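Local coordinates for protein glycerol dehydratase (Clostridium butyricum, PDB 1R9D) that probably dehydrates glycerol without coenzyme B12, as a lyase of the glycyl-radical family related to pyruvate formate lyase, at residues 53-58 against 209-214; 62-67 against 216-221. All coordinates share one frame; numbering follows the deposited sequence.

Contact 1: residues 53-58 against 209-214; sequences LALKHI and IISCEA
Ala214 sets its methyl group against the backbone of Lys56, with CB of Ala214 3.7 Å from CA of Lys56. The small side chain lets the chains come close here: CA of Lys56 and CA of Ala214 are 5.0 Å apart. Lys56 runs its extended aliphatic chain past Ile210 at a slant, CD of Lys56 lying 4.0 Å from CG2 of Ile210. With CG of Lys56 anti to the backbone N (chi1 176°), its methylenes stay straight until the bend at chi4, and NZ leaves the interface for a salt bridge with Glu60 on its own helix. Helices 47-61 and 197-230 of the pyruvate formate lyase-like part of the chain thus pack side by side in the same direction; the axes of segments 53-58 and 209-214 lie 11° from parallel and approach to 8.6 Å. CB of Ile210 faces helix 47-61, and CD1 of Ile210 lies 4.3 Å from CD2 of Leu53, a looser touch between branch ends. On the buried flank, Leu55 holds CD2 4.1 Å from CB of Ser211, under cover of Phe521 from helix 520-524. The hydroxyl of Ser211, rotated beside its backbone N (chi1 -63°), hydrogen-bonds to the carbonyl oxygen of Ser207 one turn earlier.

Contact 2: residues 62-67 against 216-221; sequences IPITIR and ITYVNR
Arg221 grips the carbonyl oxygen of Ile62 with both terminal nitrogens, NH1 of Arg221 at 2.9 Å and NH2 of Arg221 at 3.0 Å from O of Ile62. Neither bond is straight (141° and 136° at the hydrogens), as expected when two N-H groups share one acceptor. NH1 approaches a lone pair in the carbonyl plane, whereas NH2 is tilted from that plane. The bend at chi3 (62°) brings the guanidinium up to O of Ile62. The tightest packing lies over the guanidinium: CG1 of Ile64 covers the centre of one face, 3.2 Å from NH2 of Arg221. From there CD1 of Ile64 reaches the Tyr218 ring obliquely, 3.4 Å from CE1 of Tyr218. CG2 of Ile62 meets the same ring at its edge, 3.8 Å from CE1 of Tyr218. Ile273 and Ile276 of helix 260-277 also pack against this tyrosine. Contact is looser around the phenol oxygen, which is hydrogen-bonded to OH of Tyr222 and where a water bridges the segments by accepting from OH of Tyr218 at 3.0 Å and donating to O of Pro63 at 2.9 Å. Helix 47-61 has just ended at Ile62, and the site is one of an arginine of a neighbouring helix binding main-chain carbonyls where that helix gives way to loop: O of Leu59 in its last turn, bonded by NH1, and O of Ile62 just past it.

Overall arrangement
Both contacts join consecutive parts of the chain to helix 197-230: contact 1 uses helix 47-61, and contact 2 the loop that follows it. Their centres are 14 Å apart, and both lie about 27 Å from the centre of the chain, partly buried rather than deep in the core. Buried areas are similar, 244 and 231 Å², but the chemistry differs. Contact 1 joins two nearly parallel helices through apolar and aliphatic groups, without a hydrogen bond across it. Once regular helix ends, contact 2 adds arginine-to-carbonyl bonds and a water bridge to its isoleucine and tyrosine packing. No other subunit touches either contact.

Contact 1: residues 53-58 against 209-214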
loop_
_atom_site.group_PDB
_atom_site.type_symbol
_atom_site.label_atom_id
_atom_site.label_comp_id
_atom_site.label_asym_id
_atom_site.label_seq_id
_atom_site.Cartn_x
_atom_site.Cartn_y
_atom_site.Cartn_z
ATOM N N LEU A 53 1.729 13.823 10.418
ATOM C CA LEU A 53 2.755 14.864 10.514
ATOM C C LEU A 53 2.369 16.119 9.735
ATOM O O LEU A 53 2.763 17.229 10.100
ATOM C CB LEU A 53 4.095 14.323 10.009
ATOM C CG LEU A 53 4.678 13.191 10.861
ATOM C CD1 LEU A 53 5.825 12.519 10.131
ATOM C CD2 LEU A 53 5.139 13.751 12.201
ATOM N N ALA A 54 1.599 15.945 8.664
ATOM C CA ALA A 54 1.153 17.077 7.860
ATOM C C ALA A 54 0.106 17.863 8.643
ATOM O O ALA A 54 0.150 19.094 8.695
ATOM C CB ALA A 54 0.572 16.592 6.535
ATOM N N LEU A 55 -0.844 17.156 9.253
ATOM C CA LEU A 55 -1.870 17.826 10.042
ATOM C C LEU A 55 -1.184 18.593 11.174
ATOM O O LEU A 55 -1.552 19.723 11.483
ATOM C CB LEU A 55 -2.870 16.810 10.616
ATOM C CG LEU A 55 -3.980 17.395 11.498
ATOM C CD1 LEU A 55 -4.761 18.438 10.712
ATOM C CD2 LEU A 55 -4.915 16.294 11.976
ATOM N N LYS A 56 -0.178 17.975 11.784
ATOM C CA LYS A 56 0.573 18.611 12.868
ATOM C C LYS A 56 1.212 19.914 12.384
ATOM O O LYS A 56 1.080 20.958 13.027
ATOM C CB LYS A 56 1.665 17.658 13.369
ATOM C CG LYS A 56 2.598 18.229 14.431
ATOM C CD LYS A 56 3.628 17.177 14.849
ATOM C CE LYS A 56 4.452 17.606 16.060
ATOM N NZ LYS A 56 5.371 18.739 15.766
ATOM N N HIS A 57 1.895 19.849 11.243
ATOM C CA HIS A 57 2.570 21.021 10.684
ATOM C C HIS A 57 1.584 22.131 10.322
ATOM O O HIS A 57 1.881 23.320 10.470
ATOM C CB HIS A 57 3.369 20.621 9.445
ATOM C CG HIS A 57 4.340 21.665 8.992
ATOM N ND1 HIS A 57 5.352 22.139 9.800
ATOM C CD2 HIS A 57 4.466 22.316 7.811
ATOM C CE1 HIS A 57 6.060 23.035 9.136
ATOM N NE2 HIS A 57 5.546 23.160 7.927
ATOM N N ILE A 58 0.413 21.737 9.832
ATOM C CA ILE A 58 -0.618 22.700 9.468
ATOM C C ILE A 58 -1.172 23.376 10.722
ATOM O O ILE A 58 -1.202 24.606 10.818
ATOM C CB ILE A 58 -1.779 22.005 8.716
ATOM C CG1 ILE A 58 -1.295 21.524 7.349
ATOM C CG2 ILE A 58 -2.960 22.950 8.583
ATOM C CD1 ILE A 58 -2.288 20.639 6.618
ATOM N N ILE A 209 -2.250 9.467 17.760
ATOM C CA ILE A 209 -1.708 10.202 18.898
ATOM C C ILE A 209 -1.109 11.537 18.465
ATOM O O ILE A 209 -1.388 12.574 19.074
ATOM C CB ILE A 209 -0.646 9.352 19.635
ATOM C CG1 ILE A 209 -1.325 8.119 20.241
ATOM C CG2 ILE A 209 0.035 10.182 20.723
ATOM C CD1 ILE A 209 -0.377 7.125 20.879
ATOM N N ILE A 210 -0.298 11.508 17.414
ATOM C CA ILE A 210 0.320 12.718 16.887
ATOM C C ILE A 210 -0.764 13.711 16.466
ATOM O O ILE A 210 -0.672 14.912 16.747
ATOM C CB ILE A 210 1.211 12.392 15.667
ATOM C CG1 ILE A 210 2.434 11.587 16.122
ATOM C CG2 ILE A 210 1.637 13.678 14.961
ATOM C CD1 ILE A 210 3.255 11.013 14.987
ATOM N N SER A 211 -1.797 13.202 15.799
ATOM C CA SER A 211 -2.890 14.045 15.322
ATOM C C SER A 211 -3.666 14.715 16.449
ATOM O O SER A 211 -3.969 15.912 16.380
ATOM C CB SER A 211 -3.850 13.221 14.456
ATOM O OG SER A 211 -3.190 12.740 13.300
ATOM N N CYS A 212 -3.997 13.949 17.481
ATOM C CA CYS A 212 -4.738 14.496 18.609
ATOM C C CYS A 212 -3.882 15.458 19.433
ATOM O O CYS A 212 -4.396 16.420 20.009
ATOM C CB CYS A 212 -5.278 13.365 19.485
ATOM S SG CYS A 212 -6.672 12.470 18.715
ATOM N N GLU A 213 -2.578 15.203 19.489
ATOM C CA GLU A 213 -1.687 16.086 20.231
ATOM C C GLU A 213 -1.613 17.414 19.489
ATOM O O GLU A 213 -1.483 18.473 20.104
ATOM C CB GLU A 213 -0.291 15.464 20.365
ATOM C CG GLU A 213 -0.289 14.156 21.140
ATOM C CD GLU A 213 1.098 13.576 21.348
ATOM O OE1 GLU A 213 1.896 13.555 20.382
ATOM O OE2 GLU A 213 1.384 13.124 22.479
ATOM N N ALA A 214 -1.712 17.351 18.163
ATOM C CA ALA A 214 -1.673 18.559 17.349
ATOM C C ALA A 214 -2.951 19.360 17.584
ATOM O O ALA A 214 -2.927 20.593 17.586
ATOM C CB ALA A 214 -1.539 18.203 15.871
#

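Contact 2: residues 62-67 against 216-221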
loop_
_atom_site.group_PDB
_atom_site.type_symbol
_atom_site.label_atom_id
_atom_site.label_comp_id
_atom_site.label_asym_id
_atom_site.label_seq_id
_atom_site.Cartn_x
_atom_site.Cartn_y
_atom_site.Cartn_z
ATOM N N ILE A 62 -0.677 27.308 10.755
ATOM C CA ILE A 62 -1.748 27.970 10.008
ATOM C C ILE A 62 -2.186 29.239 10.748
ATOM O O ILE A 62 -2.264 29.255 11.976
ATOM C CB ILE A 62 -2.974 27.026 9.847
ATOM C CG1 ILE A 62 -3.970 27.600 8.833
ATOM C CG2 ILE A 62 -3.649 26.829 11.184
ATOM C CD1 ILE A 62 -3.542 27.462 7.382
ATOM N N PRO A 63 -2.460 30.328 10.011
ATOM C CA PRO A 63 -2.889 31.564 10.672
ATOM C C PRO A 63 -4.121 31.341 11.544
ATOM O O PRO A 63 -5.017 30.575 11.188
ATOM C CB PRO A 63 -3.173 32.499 9.499
ATOM C CG PRO A 63 -2.166 32.072 8.495
ATOM C CD PRO A 63 -2.250 30.554 8.571
ATOM N N ILE A 64 -4.146 32.013 12.689
ATOM C CA ILE A 64 -5.240 31.925 13.648
ATOM C C ILE A 64 -5.992 33.255 13.617
ATOM O O ILE A 64 -5.390 34.300 13.376
ATOM C CB ILE A 64 -4.679 31.674 15.074
ATOM C CG1 ILE A 64 -3.974 30.319 15.114
ATOM C CG2 ILE A 64 -5.786 31.712 16.103
ATOM C CD1 ILE A 64 -4.858 29.168 14.685
ATOM N N THR A 65 -7.301 33.219 13.844
ATOM C CA THR A 65 -8.091 34.445 13.828
ATOM C C THR A 65 -9.282 34.418 14.774
ATOM O O THR A 65 -10.018 33.433 14.847
ATOM C CB THR A 65 -8.654 34.754 12.415
ATOM O OG1 THR A 65 -7.582 34.880 11.474
ATOM C CG2 THR A 65 -9.453 36.054 12.438
ATOM N N ILE A 66 -9.456 35.510 15.505
ATOM C CA ILE A 66 -10.588 35.659 16.403
ATOM C C ILE A 66 -11.290 36.906 15.886
ATOM O O ILE A 66 -10.739 38.005 15.937
ATOM C CB ILE A 66 -10.153 35.855 17.875
ATOM C CG1 ILE A 66 -9.503 34.568 18.394
ATOM C CG2 ILE A 66 -11.363 36.220 18.731
ATOM C CD1 ILE A 66 -9.214 34.558 19.878
ATOM N N ARG A 67 -12.494 36.726 15.352
ATOM C CA ARG A 67 -13.252 37.839 14.797
ATOM C C ARG A 67 -13.920 38.652 15.897
ATOM O O ARG A 67 -14.194 38.143 16.982
ATOM C CB ARG A 67 -14.291 37.317 13.800
ATOM C CG ARG A 67 -13.704 36.375 12.741
ATOM C CD ARG A 67 -14.718 36.040 11.654
ATOM N NE ARG A 67 -14.324 34.886 10.846
ATOM C CZ ARG A 67 -13.240 34.829 10.073
ATOM N NH1 ARG A 67 -12.418 35.865 9.985
ATOM N NH2 ARG A 67 -12.975 33.725 9.387
ATOM N N ILE A 216 -4.641 19.493 20.350
ATOM C CA ILE A 216 -4.461 20.137 21.648
ATOM C C ILE A 216 -3.639 21.415 21.483
ATOM O O ILE A 216 -3.960 22.449 22.072
ATOM C CB ILE A 216 -3.761 19.182 22.644
ATOM C CG1 ILE A 216 -4.691 18.007 22.965
ATOM C CG2 ILE A 216 -3.387 19.925 23.920
ATOM C CD1 ILE A 216 -4.081 16.955 23.871
ATOM N N THR A 217 -2.594 21.340 20.667
ATOM C CA THR A 217 -1.733 22.489 20.401
ATOM C C THR A 217 -2.527 23.601 19.721
ATOM O O THR A 217 -2.383 24.781 20.056
ATOM C CB THR A 217 -0.555 22.099 19.479
ATOM O OG1 THR A 217 0.245 21.098 20.121
ATOM C CG2 THR A 217 0.311 23.314 19.166
ATOM N N TYR A 218 -3.366 23.211 18.764
ATOM C CA TYR A 218 -4.187 24.158 18.016
ATOM C C TYR A 218 -5.091 24.965 18.941
ATOM O O TYR A 218 -5.154 26.191 18.843
ATOM C CB TYR A 218 -5.045 23.413 16.986
ATOM C CG TYR A 218 -5.788 24.320 16.033
ATOM C CD1 TYR A 218 -5.097 25.128 15.130
ATOM C CD2 TYR A 218 -7.185 24.375 16.035
ATOM C CE1 TYR A 218 -5.773 25.972 14.254
ATOM C CE2 TYR A 218 -7.872 25.218 15.164
ATOM C CZ TYR A 218 -7.160 26.014 14.278
ATOM O OH TYR A 218 -7.830 26.865 13.426
ATOM N N VAL A 219 -5.786 24.273 19.839
ATOM C CA VAL A 219 -6.693 24.931 20.773
ATOM C C VAL A 219 -5.934 25.884 21.696
ATOM O O VAL A 219 -6.419 26.970 22.020
ATOM C CB VAL A 219 -7.454 23.896 21.618
ATOM C CG1 VAL A 219 -8.377 24.595 22.598
ATOM C CG2 VAL A 219 -8.259 22.973 20.702
ATOM N N ASN A 220 -4.740 25.478 22.113
ATOM C CA ASN A 220 -3.925 26.313 22.989
ATOM C C ASN A 220 -3.478 27.601 22.310
ATOM O O ASN A 220 -3.248 28.608 22.980
ATOM C CB ASN A 220 -2.716 25.522 23.490
ATOM C CG ASN A 220 -3.060 24.641 24.671
ATOM O OD1 ASN A 220 -2.475 23.569 24.861
ATOM N ND2 ASN A 220 -4.009 25.092 25.485
ATOM N N ARG A 221 -3.355 27.576 20.988
ATOM C CA ARG A 221 -2.960 28.771 20.254
ATOM C C ARG A 221 -4.067 29.819 20.349
ATOM O O ARG A 221 -3.790 31.020 20.375
ATOM C CB ARG A 221 -2.679 28.440 18.786
ATOM C CG ARG A 221 -1.428 27.595 18.567
ATOM C CD ARG A 221 -1.175 27.364 17.086
ATOM N NE ARG A 221 -0.930 28.615 16.376
ATOM C CZ ARG A 221 -1.086 28.775 15.065
ATOM N NH1 ARG A 221 -1.492 27.758 14.313
ATOM N NH2 ARG A 221 -0.847 29.952 14.503
HETATM O O HOH W 1 -6.860 28.351 10.968
#